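Local coordinates for programmed cell death 6-interacting protein (Homo sapiens, PDB 5WA1) that helps sort cargo into the intralumenal vesicles of multivesicular bodies and acts in cytokinesis, its Bro1 domain here binding a peptide of the ESCRT-III protein CHMP4C, at residues Asp80-Glu83 with Gly84-Glu87; Leu132-Ser136 with Leu137-Lys141; Ala216-Val219 with Phe220-Ala224; Gln281-Leu284 with Ala285-Lys289; Lys333-Asn336 with Asp337-His341. All coordinates share one frame; numbering follows the deposited sequence.

Contact 1 of 5, residues Asp80-Glu83 with Gly84-Glu87; sequences DKHE and GALE
The first turn of helix 83-97 forms this contact, with His82 in the N-cap position and its imidazole laid against the backbone of Gly84. Gly84 N sits 3.0 Å above the plane of the His82 ring, displaced toward the rim, and NE2 is the ring atom nearest to it, 3.1 Å from Gly84 N. A chi1 of 92°, well away from a staggered value, turns the imidazole over this backbone. The methyl of Ala85 faces back to the preceding loop, where its CB lies 3.6 Å from Asp80 CB. Two backbone bonds start the helix. Leu86 N donates to His82 O over 3.3 Å, and Glu87 N donates to Glu83 O in a nearly straight bond (N-H...O 170°). On the outer side Glu83 and Glu87 run alongside each other in the same direction; CG of Glu83 is 3.9 Å from CG of Glu87. Their carboxylates are turned 67° apart, and Glu83 OE2 and Glu87 OE2 come within 4.0 Å, a closeness that would probably be unfavourable for two charged carboxylates. For Glu87 this is offset by the bond that its OE1 accepts from the backbone N of Gln370. On the inner side Ala85 and Leu86 pack on Leu151 of helix 137-157. Ahead of the cap, Lys81 centres an inverse gamma turn, which leads into an N-capped helix start of the helical Bro1 domain.

Contact 2 of 5, residues Leu132-Ser136 with Leu137-Lys141; sequences LALAS and LGYEK
One face of the Tyr139 ring is covered by Leu134, while Leu132 O lies at the ring's edge, close to its plane. CD1 of Leu134 stands 4.0 Å from the centroid of the Tyr139 ring and 17° off the ring normal, the geometry of a CH-pi contact, and the two side chains cross at about a right angle. Trp116, on the partner strand 114-117, meets Tyr139 as an edge-to-face ring pair. The motif is a strand-to-helix connection: strand 131-134, one half of a two-stranded antiparallel sheet, turns through an inverse gamma turn centred on Ala135 into helix 137-157. Tyr139, with CG anti to its own N (chi1 -179°), reaches back from the first helical turn to the strand just left. Its phenol OH donates to Leu132 O at 2.9 Å, approaching from above the carbonyl plane, 46° out of it, and not along a lone pair. Around the hydroxyl end of Tyr139 the Leu132 side chain packs, its CG 3.9 Å from Tyr139 CZ. The buried phenol is thus tied by one bond while its ring is held by leucine carbons. Glu140 leaves in another direction, where its carboxylate takes a salt bridge from Arg71 and hydrogen bonds from Tyr92 and Trp116. At the helix start Glu140 N donates to Ser136 O, 3.3 Å away. Ser136 is the N-cap, and its OG, which also makes a weak bond with Ala191 O, accepts a long, weak capping bond of 3.5 Å from Tyr139 N.

Contact 3 of 5, residues Ala216-Val219 with Phe220-Ala224; sequences AQEV and FFLKA
Phe220 touches the preceding helical turn first through CB, which lies 3.5 Å from Gln217 O. Beyond it the ring swings back along the helix (chi1 -86°), and Phe220 CD2 comes to 3.3 Å from Ala216 O. That carbonyl stands at the ring edge, near the ring plane, so the aromatic C-H side and not the pi face meets it. CE2 is already farther off. Phe220 also packs on Val359 and meets an aromatic side chain of the bound peptide edge to face. All of this happens within one continuous alpha-helix, 202-226 of the Bro1 domain, inside the region that interacts with CHMP4 proteins. The i to i+4 bonds bear this out: Phe220 N to Ala216 O is 3.1 Å and Lys223 N to Val219 O is 2.8 Å, with N-H...O angles of 155° and 157°. Phe221 departs on another side, its CB 3.3 Å from Glu218 O, and that oxygen lies in the plane of its ring, at the edge; the side chain also touches Ile234, Met273 and Asn276 of two neighbouring helices. Leu222 bends back instead, bringing CG to 3.4 Å from Glu218 O. The ammonium of Lys223 forms salt bridges with Asp164 and Asp227 and a cation-pi contact with an aromatic side chain of the peptide.

Contact 4 of 5, residues Gln281-Leu284 with Ala285-Lys289; sequences QSIL and AKQQK
Leu284 CD1 is approached by two glutamine amides from the next helical turn: Gln288 NE2 at 3.7 Å and Gln287 OE1 at 3.9 Å. These are van der Waals approaches of amide ends to a methyl. The Gln287 chain crosses Leu284 at about a right angle, whereas that of Gln288 runs obliquely over it. On its other end the Gln287 amide places NE2 3.9 Å from Ile283 CG2, so the one flat group spans both aliphatic side chains. Each glutamine has CG beside its backbone N and is extended beyond it (chi2 168° in Gln287), which carries the amide back over the preceding turn. The residues are held one turn apart by i to i+4 backbone bonds. Gln287 N donates to Ile283 O at 3.0 Å with an N-H...O angle of 164°, and Gln288 N to Leu284 O, also at 3.0 Å, is more bent at 144°. The helix stops here: Lys289 N donates to Lys286 O at 2.8 Å, one of the two bonds back into the last turn that, with the positive phi of Lys289, make a Schellman motif at the C-terminus of helix 262-287. The polar ends of other side chains have their own anchors, Ser282 OG on Tyr279 O and Lys286 NZ in a salt bridge with Glu294. Helix 231-252 receives Ile283 and Gln287 at Asp231 and Leu284 at Ala232, while helix 291-311 takes Ser282 at Leu298 and Ala285 at Glu293, so this helix end packs against both.

Contact 5 of 5, residues Lys333-Asn336 with Asp337-His341; sequences KKDN and DFIYH
Lys333 O accepts from Asp337 N at 2.9 Å, an ordinary alpha-helical bond with an N-H...O angle of 166°. At Lys334 the pattern starts to stretch: its O takes Phe338 N at 3.2 Å and 139°. Asp335 O is shared, accepting from Ile339 N at 2.8 Å and, weakly, from Tyr340 N, as the helix widens into a pi-type turn. The Asp335 side chain lies beside that of Ile339, both pointing the same way, with OD1 3.6 Å from Ile339 CD1. Its OD2 accepts from a water that also bonds to Tyr340 OH and lies at the edge of the tyrosine ring, in plane; the ring stacks on Phe291. Asn336 closes the turn through its backbone O, which receives His341 N at 2.7 Å, an i to i+5 bond that confirms the wide turn, and His341 leaves the helix with positive phi. The Asn336 amide is nearly coplanar with the Tyr340 ring (26° between planes), OD1 lying 3.6 Å from Tyr340 CB. That OD1 accepts from Asp342 N, just past the helix, while ND2 donates to a second water, which in turn donates to Asp337 OD1. Buried Asn336 therefore uses its backbone and both amide atoms at the C-terminal end of helix 319-340, which probably fixes the rotation of its amide, and polar bonds, partly through water, meet at this exposed helix end.

How the contacts relate
The five contacts follow one another along a single Bro1 domain without touching. Contact 3 is the one at the ligand: Phe220 and Lys223 meet the bound peptide, and its centre lies 14 Å from that of the chain. Contact 2 is on the other side of the chain's centre, about 37 Å from contact 3 between centres. Contacts 1 and 2 are linked through helix 137-157, which begins in contact 2 and packs farther along against contact 1. Contacts 4 and 5 both end helices, a Schellman motif and a pi-type turn, with nearest atoms about 6 Å apart and helix 291-311 touching both. Contacts 2 and 5 are farthest apart, 68 Å between centres.

Contact 1 of 5, residues Asp80-Glu83 with Gly84-Glu87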
# COMPACT_ATOMS: atom_id res chain seq x y z
N ASP A 80 9.32 -13.10 9.60
CA ASP A 80 8.14 -12.73 10.39
C ASP A 80 7.13 -11.69 9.91
O ASP A 80 7.14 -10.55 10.38
CB ASP A 80 8.57 -12.21 11.76
CG ASP A 80 7.88 -12.93 12.90
OD1 ASP A 80 6.79 -13.50 12.67
OD2 ASP A 80 8.41 -12.91 14.03
N LYS A 81 6.26 -12.07 8.99
CA LYS A 81 5.12 -11.23 8.58
C LYS A 81 3.98 -11.07 9.58
O LYS A 81 2.81 -11.21 9.23
CB LYS A 81 4.60 -11.73 7.24
CG LYS A 81 5.59 -11.62 6.10
CD LYS A 81 4.91 -11.97 4.79
CE LYS A 81 5.89 -12.60 3.82
NZ LYS A 81 6.59 -13.77 4.42
N HIS A 82 4.31 -10.78 10.83
CA HIS A 82 3.31 -10.55 11.86
C HIS A 82 3.56 -9.19 12.50
O HIS A 82 4.53 -8.50 12.19
CB HIS A 82 3.30 -11.69 12.90
CG HIS A 82 4.18 -11.45 14.10
ND1 HIS A 82 5.55 -11.35 14.01
CD2 HIS A 82 3.88 -11.32 15.41
CE1 HIS A 82 6.05 -11.16 15.21
NE2 HIS A 82 5.06 -11.14 16.08
N GLU A 83 2.64 -8.81 13.39
CA GLU A 83 2.65 -7.45 13.94
C GLU A 83 3.89 -7.18 14.79
O GLU A 83 4.36 -6.04 14.84
CB GLU A 83 1.38 -7.21 14.75
CG GLU A 83 1.18 -5.78 15.20
CD GLU A 83 -0.07 -5.60 16.04
OE1 GLU A 83 -0.79 -6.59 16.26
OE2 GLU A 83 -0.34 -4.46 16.48
N GLY A 84 4.42 -8.21 15.46
CA GLY A 84 5.62 -8.01 16.26
C GLY A 84 6.81 -7.53 15.45
O GLY A 84 7.52 -6.62 15.86
N ALA A 85 7.02 -8.13 14.27
CA ALA A 85 8.08 -7.65 13.39
C ALA A 85 7.79 -6.24 12.88
O ALA A 85 8.71 -5.41 12.79
CB ALA A 85 8.28 -8.61 12.22
N LEU A 86 6.53 -5.95 12.55
CA LEU A 86 6.19 -4.60 12.10
C LEU A 86 6.36 -3.59 13.22
O LEU A 86 6.94 -2.52 13.02
CB LEU A 86 4.75 -4.56 11.55
CG LEU A 86 4.32 -3.17 11.05
CD1 LEU A 86 5.28 -2.66 9.98
CD2 LEU A 86 2.89 -3.16 10.52
N GLU A 87 5.87 -3.92 14.42
CA GLU A 87 6.04 -3.01 15.55
C GLU A 87 7.51 -2.77 15.86
O GLU A 87 7.88 -1.66 16.26
CB GLU A 87 5.32 -3.55 16.79
CG GLU A 87 3.81 -3.34 16.76
CD GLU A 87 3.42 -1.87 16.71
OE1 GLU A 87 4.13 -1.05 17.33
OE2 GLU A 87 2.41 -1.54 16.05

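Contact 2 of 5, residues Leu132-Ser136 with Leu137-Lys141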
# COMPACT_ATOMS: atom_id res chain seq x y z
N LEU A 132 23.62 1.46 -2.21
CA LEU A 132 23.98 2.85 -1.94
C LEU A 132 24.35 2.99 -0.47
O LEU A 132 23.60 2.55 0.41
CB LEU A 132 22.83 3.80 -2.30
CG LEU A 132 23.01 5.26 -1.85
CD1 LEU A 132 24.29 5.87 -2.42
CD2 LEU A 132 21.79 6.09 -2.22
N ALA A 133 25.49 3.62 -0.20
CA ALA A 133 25.96 3.86 1.16
C ALA A 133 26.07 5.35 1.40
O ALA A 133 26.70 6.07 0.62
CB ALA A 133 27.31 3.18 1.40
N LEU A 134 25.44 5.83 2.47
CA LEU A 134 25.46 7.24 2.81
C LEU A 134 25.61 7.42 4.32
O LEU A 134 25.03 6.66 5.10
CB LEU A 134 24.19 7.95 2.34
CG LEU A 134 24.01 8.09 0.82
CD1 LEU A 134 22.64 8.64 0.50
CD2 LEU A 134 25.10 8.98 0.25
N ALA A 135 26.38 8.43 4.71
CA ALA A 135 26.50 8.83 6.11
C ALA A 135 25.40 9.85 6.43
O ALA A 135 25.65 11.05 6.58
CB ALA A 135 27.89 9.37 6.40
N SER A 136 24.17 9.35 6.51
CA SER A 136 23.01 10.22 6.69
C SER A 136 21.92 9.51 7.48
O SER A 136 21.50 8.41 7.10
CB SER A 136 22.46 10.68 5.34
OG SER A 136 21.38 11.58 5.51
N LEU A 137 21.46 10.15 8.55
CA LEU A 137 20.30 9.65 9.27
C LEU A 137 19.04 9.72 8.41
O LEU A 137 18.18 8.84 8.48
CB LEU A 137 20.10 10.43 10.57
CG LEU A 137 19.66 9.61 11.77
CD1 LEU A 137 20.44 8.31 11.84
CD2 LEU A 137 19.86 10.42 13.04
N GLY A 138 18.91 10.78 7.60
CA GLY A 138 17.76 10.90 6.73
C GLY A 138 17.65 9.74 5.75
O GLY A 138 16.54 9.29 5.43
N TYR A 139 18.79 9.25 5.27
CA TYR A 139 18.79 8.06 4.41
C TYR A 139 18.30 6.84 5.17
O TYR A 139 17.49 6.06 4.66
CB TYR A 139 20.20 7.83 3.86
CG TYR A 139 20.35 6.65 2.92
CD1 TYR A 139 19.45 6.43 1.88
CD2 TYR A 139 21.43 5.78 3.04
CE1 TYR A 139 19.60 5.36 1.01
CE2 TYR A 139 21.60 4.71 2.17
CZ TYR A 139 20.68 4.50 1.16
OH TYR A 139 20.86 3.44 0.30
N GLU A 140 18.80 6.65 6.40
CA GLU A 140 18.38 5.51 7.20
C GLU A 140 16.88 5.57 7.49
O GLU A 140 16.16 4.59 7.29
CB GLU A 140 19.19 5.45 8.50
CG GLU A 140 18.73 4.39 9.48
CD GLU A 140 19.32 3.01 9.20
OE1 GLU A 140 19.84 2.78 8.09
OE2 GLU A 140 19.26 2.16 10.12
N LYS A 141 16.40 6.73 7.95
CA LYS A 141 14.96 6.93 8.16
C LYS A 141 14.16 6.54 6.93
O LYS A 141 13.13 5.86 7.03
CB LYS A 141 14.68 8.39 8.51
CG LYS A 141 15.11 8.85 9.88
CD LYS A 141 15.11 10.37 9.97
CE LYS A 141 13.79 10.96 9.46
NZ LYS A 141 13.88 12.44 9.31

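Contact 3 of 5, residues Ala216-Val219 with Phe220-Ala224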
# COMPACT_ATOMS: atom_id res chain seq x y z
N ALA A 216 -6.44 -0.58 -0.69
CA ALA A 216 -7.28 -0.25 0.45
C ALA A 216 -8.73 -0.03 0.01
O ALA A 216 -9.66 -0.55 0.64
CB ALA A 216 -6.75 1.00 1.16
N GLN A 217 -8.94 0.73 -1.08
CA GLN A 217 -10.30 0.93 -1.59
C GLN A 217 -10.93 -0.39 -2.03
O GLN A 217 -12.12 -0.62 -1.80
CB GLN A 217 -10.28 1.94 -2.74
CG GLN A 217 -11.65 2.21 -3.41
CD GLN A 217 -12.59 3.05 -2.54
OE1 GLN A 217 -12.16 3.71 -1.59
NE2 GLN A 217 -13.89 3.03 -2.87
N GLU A 218 -10.14 -1.27 -2.64
CA GLU A 218 -10.67 -2.57 -3.03
C GLU A 218 -11.13 -3.37 -1.82
O GLU A 218 -12.14 -4.09 -1.89
CB GLU A 218 -9.61 -3.36 -3.80
CG GLU A 218 -10.09 -4.74 -4.24
CD GLU A 218 -9.00 -5.54 -4.95
OE1 GLU A 218 -7.89 -5.00 -5.10
OE2 GLU A 218 -9.26 -6.69 -5.36
N VAL A 219 -10.40 -3.28 -0.70
CA VAL A 219 -10.80 -3.98 0.51
C VAL A 219 -12.14 -3.46 1.00
O VAL A 219 -12.99 -4.23 1.47
CB VAL A 219 -9.71 -3.86 1.59
CG1 VAL A 219 -10.23 -4.37 2.93
CG2 VAL A 219 -8.47 -4.64 1.19
N PHE A 220 -12.36 -2.14 0.91
CA PHE A 220 -13.66 -1.61 1.31
C PHE A 220 -14.77 -2.10 0.39
O PHE A 220 -15.90 -2.32 0.84
CB PHE A 220 -13.63 -0.08 1.33
CG PHE A 220 -13.14 0.47 2.64
CD1 PHE A 220 -14.02 0.71 3.67
CD2 PHE A 220 -11.80 0.73 2.83
CE1 PHE A 220 -13.58 1.21 4.88
CE2 PHE A 220 -11.34 1.24 4.04
CZ PHE A 220 -12.23 1.48 5.07
N PHE A 221 -14.47 -2.29 -0.90
CA PHE A 221 -15.44 -2.89 -1.80
C PHE A 221 -15.76 -4.32 -1.38
O PHE A 221 -16.93 -4.73 -1.35
CB PHE A 221 -14.92 -2.82 -3.24
CG PHE A 221 -15.54 -3.82 -4.18
CD1 PHE A 221 -16.76 -3.55 -4.78
CD2 PHE A 221 -14.91 -5.02 -4.44
CE1 PHE A 221 -17.34 -4.49 -5.63
CE2 PHE A 221 -15.49 -5.96 -5.28
CZ PHE A 221 -16.71 -5.69 -5.88
N LEU A 222 -14.72 -5.10 -1.04
CA LEU A 222 -14.95 -6.47 -0.59
C LEU A 222 -15.73 -6.50 0.72
O LEU A 222 -16.59 -7.37 0.92
CB LEU A 222 -13.61 -7.19 -0.43
CG LEU A 222 -12.85 -7.42 -1.74
CD1 LEU A 222 -11.47 -7.99 -1.46
CD2 LEU A 222 -13.64 -8.35 -2.66
N LYS A 223 -15.46 -5.55 1.61
CA LYS A 223 -16.22 -5.44 2.85
C LYS A 223 -17.69 -5.14 2.57
O LYS A 223 -18.59 -5.75 3.16
CB LYS A 223 -15.60 -4.34 3.73
CG LYS A 223 -16.49 -3.81 4.83
CD LYS A 223 -16.56 -4.78 5.97
CE LYS A 223 -17.22 -4.15 7.19
NZ LYS A 223 -17.80 -5.22 8.04
N ALA A 224 -17.95 -4.19 1.67
CA ALA A 224 -19.33 -3.85 1.35
C ALA A 224 -20.06 -5.04 0.73
O ALA A 224 -21.23 -5.30 1.05
CB ALA A 224 -19.36 -2.65 0.40

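Contact 4 of 5, residues Gln281-Leu284 with Ala285-Lys289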
# COMPACT_ATOMS: atom_id res chain seq x y z
N GLN A 281 -24.32 -1.77 -10.63
CA GLN A 281 -25.25 -0.77 -11.14
C GLN A 281 -26.37 -1.42 -11.94
O GLN A 281 -27.50 -0.93 -11.91
CB GLN A 281 -24.52 0.27 -11.98
CG GLN A 281 -25.34 1.52 -12.27
CD GLN A 281 -25.52 2.38 -11.03
OE1 GLN A 281 -24.81 2.22 -10.04
NE2 GLN A 281 -26.48 3.30 -11.08
N SER A 282 -26.08 -2.52 -12.63
CA SER A 282 -27.11 -3.21 -13.40
C SER A 282 -28.17 -3.83 -12.50
O SER A 282 -29.36 -3.87 -12.86
CB SER A 282 -26.49 -4.27 -14.31
OG SER A 282 -26.28 -5.48 -13.59
N ILE A 283 -27.77 -4.33 -11.33
CA ILE A 283 -28.74 -4.85 -10.36
C ILE A 283 -29.69 -3.74 -9.91
O ILE A 283 -30.90 -3.95 -9.81
CB ILE A 283 -28.00 -5.48 -9.15
CG1 ILE A 283 -27.19 -6.69 -9.60
CG2 ILE A 283 -28.99 -5.84 -8.03
CD1 ILE A 283 -26.35 -7.30 -8.50
N LEU A 284 -29.14 -2.55 -9.62
CA LEU A 284 -29.98 -1.41 -9.30
C LEU A 284 -30.93 -1.09 -10.44
O LEU A 284 -32.13 -0.85 -10.22
CB LEU A 284 -29.11 -0.19 -8.98
CG LEU A 284 -29.85 1.10 -8.60
CD1 LEU A 284 -30.81 0.87 -7.44
CD2 LEU A 284 -28.85 2.20 -8.26
N ALA A 285 -30.42 -1.08 -11.67
CA ALA A 285 -31.28 -0.82 -12.83
C ALA A 285 -32.43 -1.83 -12.89
O ALA A 285 -33.58 -1.44 -13.11
CB ALA A 285 -30.47 -0.86 -14.12
N LYS A 286 -32.13 -3.11 -12.67
CA LYS A 286 -33.18 -4.13 -12.72
C LYS A 286 -34.22 -3.89 -11.64
O LYS A 286 -35.43 -3.99 -11.90
CB LYS A 286 -32.57 -5.53 -12.58
CG LYS A 286 -33.52 -6.67 -12.98
CD LYS A 286 -32.87 -8.04 -12.79
CE LYS A 286 -33.67 -9.15 -13.50
NZ LYS A 286 -33.52 -9.08 -15.01
N GLN A 287 -33.77 -3.58 -10.43
CA GLN A 287 -34.68 -3.31 -9.33
C GLN A 287 -35.61 -2.15 -9.64
O GLN A 287 -36.76 -2.14 -9.19
CB GLN A 287 -33.89 -3.00 -8.05
CG GLN A 287 -33.30 -4.21 -7.40
CD GLN A 287 -32.29 -3.84 -6.32
OE1 GLN A 287 -31.91 -2.68 -6.18
NE2 GLN A 287 -31.85 -4.84 -5.57
N GLN A 288 -35.14 -1.19 -10.44
CA GLN A 288 -35.95 -0.07 -10.86
C GLN A 288 -36.74 -0.35 -12.13
O GLN A 288 -37.38 0.56 -12.65
CB GLN A 288 -35.06 1.16 -11.05
CG GLN A 288 -34.45 1.66 -9.75
CD GLN A 288 -33.48 2.81 -9.95
OE1 GLN A 288 -33.09 3.12 -11.08
NE2 GLN A 288 -33.08 3.44 -8.85
N LYS A 289 -36.68 -1.59 -12.64
CA LYS A 289 -37.40 -2.02 -13.84
C LYS A 289 -36.85 -1.34 -15.10
O LYS A 289 -37.57 -1.18 -16.09
CB LYS A 289 -38.90 -1.78 -13.71
CG LYS A 289 -39.49 -2.36 -12.44
CD LYS A 289 -40.96 -2.10 -12.35
CE LYS A 289 -41.53 -2.48 -11.00
NZ LYS A 289 -43.00 -2.28 -11.02

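Contact 5 of 5, residues Lys333-Asn336 with Asp337-His341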
# COMPACT_ATOMS: atom_id res chain seq x y z
N LYS A 333 -31.77 -10.61 -21.48
CA LYS A 333 -32.10 -10.50 -22.90
C LYS A 333 -33.31 -11.35 -23.26
O LYS A 333 -34.18 -10.91 -24.04
CB LYS A 333 -30.92 -10.93 -23.76
CG LYS A 333 -29.79 -9.94 -23.85
CD LYS A 333 -28.64 -10.53 -24.66
CE LYS A 333 -27.59 -9.49 -24.96
NZ LYS A 333 -26.34 -10.07 -25.55
N LYS A 334 -33.38 -12.57 -22.74
CA LYS A 334 -34.50 -13.45 -23.04
C LYS A 334 -35.82 -12.80 -22.65
O LYS A 334 -36.77 -12.75 -23.45
CB LYS A 334 -34.33 -14.79 -22.33
CG LYS A 334 -35.35 -15.84 -22.74
CD LYS A 334 -35.13 -17.16 -22.01
CE LYS A 334 -36.04 -17.29 -20.79
NZ LYS A 334 -37.45 -17.64 -21.16
N ASP A 335 -35.90 -12.26 -21.43
CA ASP A 335 -37.14 -11.64 -20.99
C ASP A 335 -37.39 -10.31 -21.68
O ASP A 335 -38.55 -9.94 -21.90
CB ASP A 335 -37.15 -11.46 -19.47
CG ASP A 335 -37.46 -12.75 -18.73
OD1 ASP A 335 -37.95 -13.70 -19.36
OD2 ASP A 335 -37.23 -12.80 -17.50
N ASN A 336 -36.34 -9.56 -22.02
CA ASN A 336 -36.58 -8.26 -22.65
C ASN A 336 -37.09 -8.43 -24.08
O ASN A 336 -37.96 -7.68 -24.53
CB ASN A 336 -35.33 -7.39 -22.64
CG ASN A 336 -35.62 -5.97 -23.08
OD1 ASN A 336 -36.58 -5.36 -22.60
ND2 ASN A 336 -34.84 -5.46 -24.02
N ASP A 337 -36.55 -9.40 -24.82
CA ASP A 337 -37.00 -9.63 -26.19
C ASP A 337 -38.41 -10.19 -26.23
O ASP A 337 -39.15 -9.96 -27.20
CB ASP A 337 -36.07 -10.60 -26.92
CG ASP A 337 -34.68 -10.03 -27.12
OD1 ASP A 337 -34.55 -8.79 -27.19
OD2 ASP A 337 -33.73 -10.83 -27.20
N PHE A 338 -38.81 -10.95 -25.21
CA PHE A 338 -40.10 -11.60 -25.27
C PHE A 338 -41.19 -10.84 -24.54
O PHE A 338 -42.36 -10.96 -24.90
CB PHE A 338 -40.00 -13.02 -24.72
CG PHE A 338 -41.30 -13.78 -24.77
CD1 PHE A 338 -41.97 -13.96 -25.98
CD2 PHE A 338 -41.86 -14.31 -23.62
CE1 PHE A 338 -43.17 -14.66 -26.03
CE2 PHE A 338 -43.05 -15.01 -23.67
CZ PHE A 338 -43.70 -15.18 -24.87
N ILE A 339 -40.85 -10.03 -23.53
CA ILE A 339 -41.86 -9.44 -22.67
C ILE A 339 -41.82 -7.92 -22.74
O ILE A 339 -42.78 -7.28 -23.20
CB ILE A 339 -41.71 -9.90 -21.20
CG1 ILE A 339 -41.51 -11.41 -21.12
CG2 ILE A 339 -42.93 -9.50 -20.38
CD1 ILE A 339 -41.04 -11.88 -19.74
N TYR A 340 -40.71 -7.33 -22.29
CA TYR A 340 -40.73 -5.90 -21.98
C TYR A 340 -40.44 -5.05 -23.21
O TYR A 340 -41.04 -3.97 -23.36
CB TYR A 340 -39.73 -5.60 -20.87
CG TYR A 340 -39.89 -6.55 -19.71
CD1 TYR A 340 -41.09 -6.64 -19.02
CD2 TYR A 340 -38.84 -7.40 -19.33
CE1 TYR A 340 -41.25 -7.52 -17.96
CE2 TYR A 340 -38.99 -8.28 -18.28
CZ TYR A 340 -40.19 -8.34 -17.59
OH TYR A 340 -40.33 -9.22 -16.55
N HIS A 341 -39.55 -5.50 -24.09
CA HIS A 341 -39.16 -4.76 -25.30
C HIS A 341 -38.62 -3.37 -24.97
O HIS A 341 -38.87 -2.40 -25.69
CB HIS A 341 -40.33 -4.67 -26.28
CG HIS A 341 -40.83 -6.00 -26.72
ND1 HIS A 341 -42.17 -6.31 -26.80
CD2 HIS A 341 -40.17 -7.12 -27.10
CE1 HIS A 341 -42.32 -7.55 -27.22
NE2 HIS A 341 -41.11 -8.07 -27.41
O HOH W 1 -37.92 -10.62 -16.12
O HOH W 2 -32.98 -7.61 -25.30